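Local coordinates for protein putative C39-like peptidase (Bacillus anthracis, PDB 3ERV) that is of unknown function but is probably a cysteine peptidase of the papain-like clan that hydrolyses peptide bonds, at residues F39-P44 against L196-D201; N73-V78 against G110-L115; A151-L156 against E207-A212. All coordinates share one frame; numbering follows the deposited sequence.

Interaction 1 of 3, residues F39-P44 against L196-D201; sequences FIQQLP and LKDSLD
Phe39 turns the edge of its ring to the loop 196-201. Its CG lies opposite the backbone N (chi1 161°), and this carries the ring over to that loop. Phe39 CE1 comes 3.4 Å from Lys197 O, which lies in the ring plane. Phe39 CZ comes 3.5 Å from Asp198 OD1, and the carboxylate is nearly coplanar with the ring, only 6° off. Both oxygens thus face the weakly positive ring hydrogens. Lys197 O also accepts from Ser199 N, which makes Asp198 the centre of an inverse gamma turn. Nearer the root of the side chain, Leu200 adds an apolar touch: its CD2 lies 3.5 Å from Phe39 CB.

Gln41 folds back at chi2, and this brings its amide against the backbone of Lys197. Gln41 OE1 is 3.1 Å from Lys197 C, an approach of carbonyl oxygen to carbonyl carbon. The same oxygen is near Lys197 N and Asp198 N, but at angles too poor for hydrogen bonds. Gln41 NE2 donates to Asp194 O, its main polar partner, and to Ile40 O, 3.2 Å away. These two bonds fix the turn of the amide.

Gln42 CG lies between its backbone N and carbonyl carbon (chi1 64°). The chain beyond it is extended, which carries the amide to Leu196, with Gln42 OE1 3.5 Å from Leu196 CG. Leu43 closes this end, its CD1 3.8 Å from Leu196 CD2.

Asp194 OD1 accepts a hydrogen bond from Leu196 N. Cys50, His178 and Asp194 form a probable catalytic triad, and Gln42 touches Cys50 at the start of helix 50-61. The contact thus joins two surface loops, one running from strand 32-33 to helix 50-61, the other from strand 189-193 to strand 203-205.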
ATOM      1  N   PHE A  39      13.332   6.948   1.613  1.00 44.77           N
ATOM      2  CA  PHE A  39      12.553   6.766   2.818  1.00 44.81           C
ATOM      3  C   PHE A  39      11.764   8.047   3.037  1.00 44.73           C
ATOM      4  O   PHE A  39      12.339   9.131   3.090  1.00 44.89           O
ATOM      5  CB  PHE A  39      13.492   6.407   4.019  1.00 46.07           C
ATOM      6  CG  PHE A  39      12.874   6.636   5.393  1.00 48.01           C
ATOM      7  CD1 PHE A  39      12.110   5.684   5.995  1.00 50.47           C
ATOM      8  CD2 PHE A  39      13.109   7.834   6.082  1.00 54.61           C
ATOM      9  CE1 PHE A  39      11.542   5.923   7.277  1.00 55.68           C
ATOM     10  CE2 PHE A  39      12.562   8.075   7.349  1.00 57.08           C
ATOM     11  CZ  PHE A  39      11.774   7.114   7.943  1.00 54.33           C
ATOM     12  N   ILE A  40      10.440   7.902   3.155  1.00 45.29           N
ATOM     13  CA  ILE A  40       9.512   9.000   3.505  1.00 45.46           C
ATOM     14  C   ILE A  40       8.547   8.582   4.645  1.00 46.20           C
ATOM     15  O   ILE A  40       8.129   7.415   4.748  1.00 44.94           O
ATOM     16  CB  ILE A  40       8.669   9.449   2.269  1.00 45.39           C
ATOM     17  CG1 ILE A  40       9.579   9.608   1.040  1.00 46.03           C
ATOM     18  CG2 ILE A  40       7.953  10.812   2.567  1.00 43.54           C
ATOM     19  CD1 ILE A  40       8.836   9.808  -0.303  1.00 44.42           C
ATOM     20  N   GLN A  41       8.199   9.549   5.493  1.00 46.45           N
ATOM     21  CA  GLN A  41       7.254   9.350   6.573  1.00 46.53           C
ATOM     22  C   GLN A  41       5.962  10.069   6.184  1.00 45.98           C
ATOM     23  O   GLN A  41       6.050  11.158   5.636  1.00 44.42           O
ATOM     24  CB  GLN A  41       7.824   9.957   7.872  1.00 47.39           C
ATOM     25  CG  GLN A  41       8.940   9.087   8.506  1.00 49.30           C
ATOM     26  CD  GLN A  41       8.467   7.663   8.880  1.00 55.89           C
ATOM     27  OE1 GLN A  41       8.098   7.399  10.046  1.00 54.62           O
ATOM     28  NE2 GLN A  41       8.481   6.726   7.885  1.00 56.87           N
ATOM     29  N   GLN A  42       4.785   9.483   6.476  1.00 44.42           N
ATOM     30  CA  GLN A  42       3.525  10.180   6.189  1.00 45.00           C
ATOM     31  C   GLN A  42       3.301  11.401   7.107  1.00 45.70           C
ATOM     32  O   GLN A  42       2.794  12.437   6.649  1.00 45.63           O
ATOM     33  CB  GLN A  42       2.321   9.227   6.238  1.00 44.69           C
ATOM     34  CG  GLN A  42       2.016   8.583   7.625  1.00 44.10           C
ATOM     35  CD  GLN A  42       1.008   7.443   7.512  1.00 41.89           C
ATOM     36  OE1 GLN A  42       1.307   6.399   6.972  1.00 47.90           O
ATOM     37  NE2 GLN A  42      -0.200   7.657   8.016  1.00 43.37           N
ATOM     38  N   LEU A  43       3.681  11.277   8.387  1.00 45.50           N
ATOM     39  CA  LEU A  43       3.484  12.367   9.355  1.00 46.65           C
ATOM     40  C   LEU A  43       4.622  13.315   9.239  1.00 45.88           C
ATOM     41  O   LEU A  43       5.700  12.916   8.835  1.00 47.50           O
ATOM     42  CB  LEU A  43       3.443  11.843  10.807  1.00 46.79           C
ATOM     43  CG  LEU A  43       2.345  10.851  11.099  1.00 47.70           C
ATOM     44  CD1 LEU A  43       2.575  10.148  12.449  1.00 48.56           C
ATOM     45  CD2 LEU A  43       0.989  11.576  11.057  1.00 48.24           C
ATOM     46  N   PRO A  44       4.403  14.586   9.602  1.00 47.18           N
ATOM     47  CA  PRO A  44       3.153  15.052  10.226  1.00 46.13           C
ATOM     48  C   PRO A  44       1.999  15.437   9.257  1.00 45.90           C
ATOM     49  O   PRO A  44       0.855  15.523   9.692  1.00 45.68           O
ATOM     50  CB  PRO A  44       3.616  16.313  10.969  1.00 46.31           C
ATOM     51  CG  PRO A  44       4.723  16.867  10.074  1.00 45.59           C
ATOM     52  CD  PRO A  44       5.469  15.627   9.649  1.00 45.95           C
ATOM     53  N   LEU A 196       4.922   4.967   8.632  1.00 50.60           N
ATOM     54  CA  LEU A 196       4.700   5.296  10.032  1.00 53.69           C
ATOM     55  C   LEU A 196       5.840   4.912  10.985  1.00 55.37           C
ATOM     56  O   LEU A 196       5.719   5.118  12.182  1.00 56.60           O
ATOM     57  CB  LEU A 196       3.448   4.618  10.535  1.00 53.93           C
ATOM     58  CG  LEU A 196       2.139   5.359  10.229  1.00 54.78           C
ATOM     59  CD1 LEU A 196       0.964   4.493  10.693  1.00 56.73           C
ATOM     60  CD2 LEU A 196       2.127   6.721  10.907  1.00 52.68           C
ATOM     61  N   LYS A 197       6.924   4.333  10.497  1.00 56.91           N
ATOM     62  CA  LYS A 197       8.021   3.989  11.406  1.00 59.19           C
ATOM     63  C   LYS A 197       9.300   4.692  11.017  1.00 60.92           C
ATOM     64  O   LYS A 197       9.791   4.554   9.896  1.00 61.03           O
ATOM     65  CB  LYS A 197       8.273   2.491  11.441  1.00 58.58           C
ATOM     66  CG  LYS A 197       7.139   1.654  11.958  1.00 60.36           C
ATOM     67  CD  LYS A 197       7.367   0.180  11.574  1.00 61.94           C
ATOM     68  CE  LYS A 197       6.511  -0.757  12.377  1.00 62.54           C
ATOM     69  NZ  LYS A 197       6.888  -0.600  13.778  1.00 64.24           N
ATOM     70  N   ASP A 198       9.863   5.426  11.961  1.00 63.14           N
ATOM     71  CA  ASP A 198      11.009   6.283  11.670  1.00 65.45           C
ATOM     72  C   ASP A 198      12.336   5.529  11.572  1.00 66.21           C
ATOM     73  O   ASP A 198      13.223   5.710  12.415  1.00 66.76           O
ATOM     74  CB  ASP A 198      11.118   7.352  12.746  1.00 66.27           C
ATOM     75  CG  ASP A 198      11.797   8.603  12.248  1.00 69.84           C
ATOM     76  OD1 ASP A 198      12.307   8.598  11.097  1.00 72.95           O
ATOM     77  OD2 ASP A 198      11.802   9.600  13.007  1.00 72.28           O
ATOM     78  N   SER A 199      12.488   4.713  10.531  1.00 66.47           N
ATOM     79  CA  SER A 199      13.682   3.869  10.419  1.00 66.98           C
ATOM     80  C   SER A 199      13.873   3.233   9.037  1.00 66.45           C
ATOM     81  O   SER A 199      12.908   2.745   8.422  1.00 66.10           O
ATOM     82  CB  SER A 199      13.631   2.770  11.481  1.00 66.71           C
ATOM     83  OG  SER A 199      14.574   1.759  11.211  1.00 68.16           O
ATOM     84  N   LEU A 200      15.125   3.226   8.581  1.00 65.82           N
ATOM     85  CA  LEU A 200      15.524   2.530   7.368  1.00 65.71           C
ATOM     86  C   LEU A 200      15.607   1.050   7.568  1.00 65.88           C
ATOM     87  O   LEU A 200      15.822   0.306   6.626  1.00 65.48           O
ATOM     88  CB  LEU A 200      16.907   2.984   6.958  1.00 65.57           C
ATOM     89  CG  LEU A 200      16.975   4.494   6.877  1.00 66.57           C
ATOM     90  CD1 LEU A 200      18.401   4.971   6.708  1.00 65.35           C
ATOM     91  CD2 LEU A 200      16.108   4.908   5.712  1.00 67.70           C
ATOM     92  N   ASP A 201      15.477   0.604   8.804  1.00 66.47           N
ATOM     93  CA  ASP A 201      15.726  -0.800   9.072  1.00 67.33           C
ATOM     94  C   ASP A 201      14.521  -1.380   9.737  1.00 66.68           C
ATOM     95  O   ASP A 201      14.348  -1.235  10.934  1.00 67.13           O
ATOM     96  CB  ASP A 201      16.945  -0.959   9.979  1.00 68.50           C
ATOM     97  CG  ASP A 201      18.239  -0.610   9.276  1.00 72.06           C
ATOM     98  OD1 ASP A 201      18.462  -1.144   8.167  1.00 74.70           O
ATOM     99  OD2 ASP A 201      19.045   0.173   9.836  1.00 75.86           O
TER

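Interaction 2 of 3, residues N73-V78 against G110-L115; sequences NEIKKV and GPLFQL
The Glu74 carboxylate is the flat side-chain group at this contact with Leu115; no aromatic ring takes part. Its OE1 lies 3.9 Å from Leu115 CD1. The closer touch is by Glu74 CB, 3.7 Å from Leu115 CD1. The carboxylate is held from outside the contact: OE1 bonds the hydroxyl of Tyr119, and OE2 forms a salt bridge with Lys70.

Ile75 carries most of the packing. Its CG1 points opposite the backbone N, and a turn at chi2 (80°) then brings CD1 to the helix. There Ile75 CD1 sits 3.8 Å from Pro111 O. It also touches Leu112 CD1. The other methyl of Leu115, CD2, lies 3.8 Å from Ile75 CB, and the two side chains cross at about a right angle.

One water bridges the backbones. It accepts from Lys76 N and donates to Pro111 O at 2.8 Å. Pro111 O also takes the helical bond from Leu115 N.

The contact packs the end of helix 68-74, and the turn into strand 77-82, on helix 109-119. Ile75 also touches Val52 of helix 50-61 and Phe93 of strand 93-94. Leu112 and Leu115 both reach Leu55 of helix 50-61.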
ATOM      1  N   ASN A  73      -3.258  14.824  -3.033  1.00 38.93           N
ATOM      2  CA  ASN A  73      -4.292  15.591  -3.658  1.00 39.07           C
ATOM      3  C   ASN A  73      -4.867  14.861  -4.871  1.00 39.78           C
ATOM      4  O   ASN A  73      -6.043  15.004  -5.185  1.00 39.77           O
ATOM      5  CB  ASN A  73      -3.776  16.975  -4.057  1.00 39.86           C
ATOM      6  CG  ASN A  73      -4.872  17.836  -4.614  1.00 42.04           C
ATOM      7  OD1 ASN A  73      -4.742  18.395  -5.675  1.00 45.89           O
ATOM      8  ND2 ASN A  73      -5.981  17.921  -3.890  1.00 46.38           N
ATOM      9  N   GLU A  74      -4.030  14.085  -5.556  1.00 39.44           N
ATOM     10  CA  GLU A  74      -4.416  13.455  -6.824  1.00 40.59           C
ATOM     11  C   GLU A  74      -5.176  12.147  -6.728  1.00 40.42           C
ATOM     12  O   GLU A  74      -5.875  11.780  -7.653  1.00 39.06           O
ATOM     13  CB  GLU A  74      -3.189  13.310  -7.744  1.00 41.13           C
ATOM     14  CG  GLU A  74      -2.731  14.698  -8.293  1.00 44.33           C
ATOM     15  CD  GLU A  74      -1.393  14.606  -9.032  1.00 53.67           C
ATOM     16  OE1 GLU A  74      -0.732  13.537  -8.957  1.00 52.29           O
ATOM     17  OE2 GLU A  74      -0.996  15.612  -9.688  1.00 59.71           O
ATOM     18  N   ILE A  75      -5.005  11.426  -5.625  1.00 40.01           N
ATOM     19  CA  ILE A  75      -5.690  10.182  -5.437  1.00 40.92           C
ATOM     20  C   ILE A  75      -7.186  10.424  -5.532  1.00 41.52           C
ATOM     21  O   ILE A  75      -7.697  11.408  -5.013  1.00 40.86           O
ATOM     22  CB  ILE A  75      -5.324   9.475  -4.099  1.00 41.52           C
ATOM     23  CG1 ILE A  75      -5.967   8.094  -4.061  1.00 42.59           C
ATOM     24  CG2 ILE A  75      -5.814  10.257  -2.910  1.00 40.57           C
ATOM     25  CD1 ILE A  75      -5.258   7.060  -4.809  1.00 41.45           C
ATOM     26  N   LYS A  76      -7.879   9.546  -6.249  1.00 42.20           N
ATOM     27  CA  LYS A  76      -9.336   9.663  -6.362  1.00 43.88           C
ATOM     28  C   LYS A  76      -9.940   9.496  -4.952  1.00 44.35           C
ATOM     29  O   LYS A  76      -9.486   8.654  -4.151  1.00 43.31           O
ATOM     30  CB  LYS A  76      -9.838   8.608  -7.334  1.00 44.87           C
ATOM     31  CG  LYS A  76     -11.382   8.476  -7.453  1.00 51.86           C
ATOM     32  CD  LYS A  76     -11.736   7.479  -8.576  1.00 59.71           C
ATOM     33  CE  LYS A  76     -13.242   7.475  -8.935  1.00 62.80           C
ATOM     34  NZ  LYS A  76     -13.458   6.748 -10.242  1.00 63.12           N
ATOM     35  N   LYS A  77     -10.918  10.319  -4.630  1.00 44.27           N
ATOM     36  CA  LYS A  77     -11.538  10.263  -3.313  1.00 45.43           C
ATOM     37  C   LYS A  77     -13.023   9.935  -3.370  1.00 46.09           C
ATOM     38  O   LYS A  77     -13.706  10.324  -4.327  1.00 45.41           O
ATOM     39  CB  LYS A  77     -11.346  11.628  -2.618  1.00 45.33           C
ATOM     40  CG  LYS A  77      -9.817  11.910  -2.529  1.00 44.28           C
ATOM     41  CD  LYS A  77      -9.390  12.919  -1.575  1.00 42.93           C
ATOM     42  CE  LYS A  77      -7.866  13.049  -1.684  1.00 39.93           C
ATOM     43  NZ  LYS A  77      -7.500  13.568  -3.079  1.00 38.11           N
ATOM     44  N   VAL A  78     -13.514   9.276  -2.322  1.00 45.77           N
ATOM     45  CA  VAL A  78     -14.954   9.110  -2.110  1.00 46.04           C
ATOM     46  C   VAL A  78     -15.360   9.562  -0.716  1.00 46.19           C
ATOM     47  O   VAL A  78     -14.575   9.532   0.219  1.00 46.12           O
ATOM     48  CB  VAL A  78     -15.420   7.656  -2.373  1.00 45.48           C
ATOM     49  CG1 VAL A  78     -15.169   7.261  -3.812  1.00 43.43           C
ATOM     50  CG2 VAL A  78     -14.729   6.653  -1.414  1.00 44.81           C
ATOM     51  N   GLY A 110      -7.050  -0.676  -6.624  1.00 46.38           N
ATOM     52  CA  GLY A 110      -7.525  -0.151  -7.933  1.00 46.00           C
ATOM     53  C   GLY A 110      -7.179   1.327  -8.169  1.00 45.99           C
ATOM     54  O   GLY A 110      -6.427   1.704  -9.108  1.00 46.65           O
ATOM     55  N   PRO A 111      -7.734   2.196  -7.332  1.00 45.23           N
ATOM     56  CA  PRO A 111      -7.527   3.650  -7.401  1.00 44.76           C
ATOM     57  C   PRO A 111      -6.043   3.946  -7.193  1.00 45.63           C
ATOM     58  O   PRO A 111      -5.469   4.829  -7.817  1.00 43.55           O
ATOM     59  CB  PRO A 111      -8.358   4.176  -6.195  1.00 45.78           C
ATOM     60  CG  PRO A 111      -9.380   3.027  -5.903  1.00 43.93           C
ATOM     61  CD  PRO A 111      -8.580   1.787  -6.202  1.00 44.35           C
ATOM     62  N   LEU A 112      -5.410   3.185  -6.312  1.00 45.81           N
ATOM     63  CA  LEU A 112      -4.016   3.427  -6.084  1.00 46.86           C
ATOM     64  C   LEU A 112      -3.209   3.131  -7.367  1.00 46.51           C
ATOM     65  O   LEU A 112      -2.281   3.878  -7.699  1.00 46.20           O
ATOM     66  CB  LEU A 112      -3.520   2.622  -4.886  1.00 45.97           C
ATOM     67  CG  LEU A 112      -2.185   3.051  -4.274  1.00 50.24           C
ATOM     68  CD1 LEU A 112      -2.108   4.561  -3.915  1.00 47.17           C
ATOM     69  CD2 LEU A 112      -1.892   2.153  -3.021  1.00 49.02           C
ATOM     70  N   PHE A 113      -3.559   2.041  -8.061  1.00 46.31           N
ATOM     71  CA  PHE A 113      -2.974   1.713  -9.367  1.00 46.29           C
ATOM     72  C   PHE A 113      -3.228   2.797 -10.438  1.00 45.75           C
ATOM     73  O   PHE A 113      -2.330   3.163 -11.206  1.00 45.97           O
ATOM     74  CB  PHE A 113      -3.500   0.362  -9.867  1.00 47.08           C
ATOM     75  CG  PHE A 113      -2.977  -0.028 -11.242  1.00 49.96           C
ATOM     76  CD1 PHE A 113      -1.613  -0.263 -11.451  1.00 51.64           C
ATOM     77  CD2 PHE A 113      -3.843  -0.142 -12.324  1.00 54.92           C
ATOM     78  CE1 PHE A 113      -1.119  -0.641 -12.682  1.00 49.94           C
ATOM     79  CE2 PHE A 113      -3.349  -0.508 -13.593  1.00 56.27           C
ATOM     80  CZ  PHE A 113      -1.971  -0.755 -13.762  1.00 53.31           C
ATOM     81  N   GLN A 114      -4.435   3.326 -10.486  1.00 45.54           N
ATOM     82  CA  GLN A 114      -4.705   4.384 -11.433  1.00 46.47           C
ATOM     83  C   GLN A 114      -3.778   5.572 -11.199  1.00 45.37           C
ATOM     84  O   GLN A 114      -3.338   6.212 -12.152  1.00 45.49           O
ATOM     85  CB  GLN A 114      -6.165   4.851 -11.365  1.00 46.22           C
ATOM     86  CG  GLN A 114      -7.119   3.864 -11.937  1.00 52.16           C
ATOM     87  CD  GLN A 114      -6.681   3.364 -13.324  1.00 59.84           C
ATOM     88  OE1 GLN A 114      -6.545   2.154 -13.541  1.00 62.89           O
ATOM     89  NE2 GLN A 114      -6.438   4.296 -14.260  1.00 60.35           N
ATOM     90  N   LEU A 115      -3.478   5.868  -9.933  1.00 44.14           N
ATOM     91  CA  LEU A 115      -2.639   7.012  -9.656  1.00 44.09           C
ATOM     92  C   LEU A 115      -1.234   6.684 -10.145  1.00 43.99           C
ATOM     93  O   LEU A 115      -0.556   7.555 -10.688  1.00 44.29           O
ATOM     94  CB  LEU A 115      -2.640   7.375  -8.155  1.00 43.35           C
ATOM     95  CG  LEU A 115      -1.828   8.602  -7.672  1.00 44.59           C
ATOM     96  CD1 LEU A 115      -2.065   9.842  -8.564  1.00 44.60           C
ATOM     97  CD2 LEU A 115      -2.175   8.934  -6.228  1.00 42.39           C
TER
HETATM   98  O   HOH W   1      -6.649   7.365  -8.023  1.00 48.06           O

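Interaction 3 of 3, residues A151-L156 against E207-A212; sequences ATFAPL and EKFEQA
Phe153 and Phe209 lie side by side and point the same way. They meet obliquely, with Phe153 CD1 4.1 Å from Phe209 CE1. Phe209 CG is opposite its backbone N (chi1 -175°), which puts its ring beside that of Phe153. One face of the Phe153 ring carries Ala151 O, displaced toward the rim.

At the backbone end of the two rings, residues 153-155 rest on the helix. Phe153 O receives a CA-H...O contact from Phe209 CA, at 3.4 Å. Ala212 CB comes 3.5 Å from Ala154 C. Ala154 CB packs on the CB to CD part of Lys208; the Ala154 CB to Lys208 CD distance is 3.8 Å.

Pro155 completes the contact. Its ring crosses Lys208 at about a right angle. Pro155 CD lies 3.5 Å from Lys208 O, which is already bonded to Ala212 N. Pro155 CG is modelled 3.2 Å from Gln211 CB, a short distance of doubtful accuracy.

An ST turn shapes the loop: Thr152 OG1 accepts from Ala154 N at 3.0 Å.

The contact is a loop-on-helix packing, in which the loop after strand 145-150 lies on helix 206-215. The two phenylalanines also pack on strands 189-193 and 203-205 of the main antiparallel sheet. Phe153 touches Asp194, a member of the likely Cys-His-Asp triad, which places the contact beside the catalytic site expected of a papain-like peptidase.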
ATOM      1  N   ALA A 151      -1.371  -3.200  10.254  1.00 53.41           N
ATOM      2  CA  ALA A 151      -0.241  -2.637  11.002  1.00 54.81           C
ATOM      3  C   ALA A 151       0.603  -3.648  11.827  1.00 56.29           C
ATOM      4  O   ALA A 151       1.775  -3.356  12.141  1.00 56.38           O
ATOM      5  CB  ALA A 151      -0.722  -1.503  11.870  1.00 54.77           C
ATOM      6  N   THR A 152       0.030  -4.823  12.153  1.00 56.48           N
ATOM      7  CA  THR A 152       0.758  -5.847  12.939  1.00 57.07           C
ATOM      8  C   THR A 152       1.584  -6.773  12.067  1.00 57.72           C
ATOM      9  O   THR A 152       2.426  -7.525  12.570  1.00 58.02           O
ATOM     10  CB  THR A 152      -0.181  -6.808  13.747  1.00 56.72           C
ATOM     11  OG1 THR A 152      -0.798  -7.746  12.854  1.00 54.77           O
ATOM     12  CG2 THR A 152      -1.239  -6.042  14.531  1.00 57.04           C
ATOM     13  N   PHE A 153       1.331  -6.752  10.761  1.00 57.38           N
ATOM     14  CA  PHE A 153       2.044  -7.628   9.857  1.00 56.40           C
ATOM     15  C   PHE A 153       1.845  -9.107  10.210  1.00 57.31           C
ATOM     16  O   PHE A 153       2.696  -9.948   9.904  1.00 56.27           O
ATOM     17  CB  PHE A 153       3.523  -7.274   9.839  1.00 56.72           C
ATOM     18  CG  PHE A 153       3.790  -5.820   9.530  1.00 57.03           C
ATOM     19  CD1 PHE A 153       3.325  -5.248   8.339  1.00 56.55           C
ATOM     20  CD2 PHE A 153       4.492  -5.029  10.419  1.00 55.13           C
ATOM     21  CE1 PHE A 153       3.547  -3.915   8.069  1.00 55.45           C
ATOM     22  CE2 PHE A 153       4.726  -3.693  10.143  1.00 56.68           C
ATOM     23  CZ  PHE A 153       4.239  -3.133   8.966  1.00 54.58           C
ATOM     24  N   ALA A 154       0.718  -9.414  10.851  1.00 57.54           N
ATOM     25  CA  ALA A 154       0.338 -10.800  11.110  1.00 58.30           C
ATOM     26  C   ALA A 154      -1.151 -10.926  10.898  1.00 58.30           C
ATOM     27  O   ALA A 154      -1.887  -9.926  10.963  1.00 57.26           O
ATOM     28  CB  ALA A 154       0.739 -11.234  12.539  1.00 58.09           C
ATOM     29  N   PRO A 155      -1.609 -12.156  10.621  1.00 59.10           N
ATOM     30  CA  PRO A 155      -3.034 -12.380  10.369  1.00 59.40           C
ATOM     31  C   PRO A 155      -3.887 -11.916  11.562  1.00 60.46           C
ATOM     32  O   PRO A 155      -3.462 -11.982  12.747  1.00 60.41           O
ATOM     33  CB  PRO A 155      -3.119 -13.892  10.147  1.00 59.92           C
ATOM     34  CG  PRO A 155      -1.717 -14.266   9.666  1.00 60.48           C
ATOM     35  CD  PRO A 155      -0.799 -13.375  10.446  1.00 58.93           C
ATOM     36  N   LEU A 156      -5.062 -11.387  11.266  1.00 60.71           N
ATOM     37  CA  LEU A 156      -5.883 -10.864  12.317  1.00 60.59           C
ATOM     38  C   LEU A 156      -7.001 -11.844  12.517  1.00 61.51           C
ATOM     39  O   LEU A 156      -7.440 -12.529  11.574  1.00 60.72           O
ATOM     40  CB  LEU A 156      -6.460  -9.490  11.959  1.00 60.89           C
ATOM     41  CG  LEU A 156      -5.498  -8.292  11.878  1.00 60.42           C
ATOM     42  CD1 LEU A 156      -6.182  -7.041  11.280  1.00 57.74           C
ATOM     43  CD2 LEU A 156      -4.841  -7.996  13.228  1.00 57.25           C
ATOM     44  N   GLU A 207       6.710 -15.245   7.393  1.00 64.24           N
ATOM     45  CA  GLU A 207       5.526 -16.066   7.183  1.00 64.57           C
ATOM     46  C   GLU A 207       4.254 -15.352   7.596  1.00 62.95           C
ATOM     47  O   GLU A 207       3.274 -15.359   6.851  1.00 63.13           O
ATOM     48  CB  GLU A 207       5.623 -17.453   7.851  1.00 65.13           C
ATOM     49  CG  GLU A 207       4.550 -18.404   7.314  1.00 69.08           C
ATOM     50  CD  GLU A 207       4.535 -19.775   7.987  1.00 76.02           C
ATOM     51  OE1 GLU A 207       5.422 -20.607   7.679  1.00 77.88           O
ATOM     52  OE2 GLU A 207       3.615 -20.027   8.806  1.00 80.20           O
ATOM     53  N   LYS A 208       4.272 -14.756   8.776  1.00 61.83           N
ATOM     54  CA  LYS A 208       3.139 -13.995   9.300  1.00 61.74           C
ATOM     55  C   LYS A 208       2.795 -12.807   8.375  1.00 61.59           C
ATOM     56  O   LYS A 208       1.623 -12.506   8.108  1.00 61.09           O
ATOM     57  CB  LYS A 208       3.502 -13.457  10.681  1.00 61.96           C
ATOM     58  CG  LYS A 208       3.621 -14.526  11.787  1.00 63.39           C
ATOM     59  CD  LYS A 208       2.286 -14.744  12.444  1.00 66.02           C
ATOM     60  CE  LYS A 208       1.895 -16.240  12.499  1.00 70.52           C
ATOM     61  NZ  LYS A 208       1.205 -16.761  11.238  1.00 69.59           N
ATOM     62  N   PHE A 209       3.850 -12.139   7.905  1.00 61.26           N
ATOM     63  CA  PHE A 209       3.754 -11.084   6.902  1.00 60.49           C
ATOM     64  C   PHE A 209       2.969 -11.521   5.680  1.00 60.14           C
ATOM     65  O   PHE A 209       2.030 -10.834   5.239  1.00 60.37           O
ATOM     66  CB  PHE A 209       5.150 -10.621   6.463  1.00 60.19           C
ATOM     67  CG  PHE A 209       5.114  -9.441   5.511  1.00 59.88           C
ATOM     68  CD1 PHE A 209       5.207  -8.150   5.990  1.00 59.75           C
ATOM     69  CD2 PHE A 209       4.947  -9.635   4.148  1.00 57.73           C
ATOM     70  CE1 PHE A 209       5.166  -7.071   5.121  1.00 60.03           C
ATOM     71  CE2 PHE A 209       4.909  -8.576   3.274  1.00 57.96           C
ATOM     72  CZ  PHE A 209       5.018  -7.291   3.759  1.00 58.15           C
ATOM     73  N   GLU A 210       3.331 -12.673   5.136  1.00 59.67           N
ATOM     74  CA  GLU A 210       2.696 -13.130   3.917  1.00 59.24           C
ATOM     75  C   GLU A 210       1.231 -13.436   4.139  1.00 58.82           C
ATOM     76  O   GLU A 210       0.392 -13.222   3.251  1.00 58.62           O
ATOM     77  CB  GLU A 210       3.410 -14.369   3.381  1.00 59.70           C
ATOM     78  CG  GLU A 210       4.902 -14.192   3.150  1.00 60.87           C
ATOM     79  CD  GLU A 210       5.566 -15.498   2.719  1.00 62.62           C
ATOM     80  OE1 GLU A 210       4.927 -16.553   2.903  1.00 66.64           O
ATOM     81  OE2 GLU A 210       6.716 -15.491   2.215  1.00 62.82           O
ATOM     82  N   GLN A 211       0.929 -13.967   5.324  1.00 58.71           N
ATOM     83  CA  GLN A 211      -0.434 -14.402   5.651  1.00 57.52           C
ATOM     84  C   GLN A 211      -1.343 -13.197   5.874  1.00 56.51           C
ATOM     85  O   GLN A 211      -2.503 -13.174   5.424  1.00 56.66           O
ATOM     86  CB  GLN A 211      -0.423 -15.293   6.899  1.00 57.64           C
ATOM     87  CG  GLN A 211       0.140 -16.679   6.652  1.00 58.72           C
ATOM     88  CD  GLN A 211       0.341 -17.459   7.943  1.00 63.91           C
ATOM     89  OE1 GLN A 211       0.547 -16.875   9.023  1.00 63.73           O
ATOM     90  NE2 GLN A 211       0.298 -18.787   7.839  1.00 63.00           N
ATOM     91  N   ALA A 212      -0.807 -12.204   6.575  1.00 55.20           N
ATOM     92  CA  ALA A 212      -1.475 -10.905   6.733  1.00 55.18           C
ATOM     93  C   ALA A 212      -1.798 -10.267   5.359  1.00 54.56           C
ATOM     94  O   ALA A 212      -2.911  -9.786   5.136  1.00 54.46           O
ATOM     95  CB  ALA A 212      -0.619  -9.972   7.590  1.00 53.94           C
TER

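Interaction 2 is buried, interaction 3 partly so, and interaction 1 lies at the surface. Interaction 2 joins a helix end and the turn after it to helix 109-119, through aliphatic side chains and one bridging water. It lies on the opposite side of the chain's centre from interaction 3, with centres about 25 Å apart. Interaction 1 brings two loops together with ring-edge and amide contacts to backbone. Interaction 3 sets a loop on a helix, with two aromatic rings inside and a proline outside. Interactions 1 and 3 touch, since Lys197 packs on Phe153, and both adjoin the probable triad. Helix 50-61 links interactions 1 and 2, because residues of both contacts pack on it.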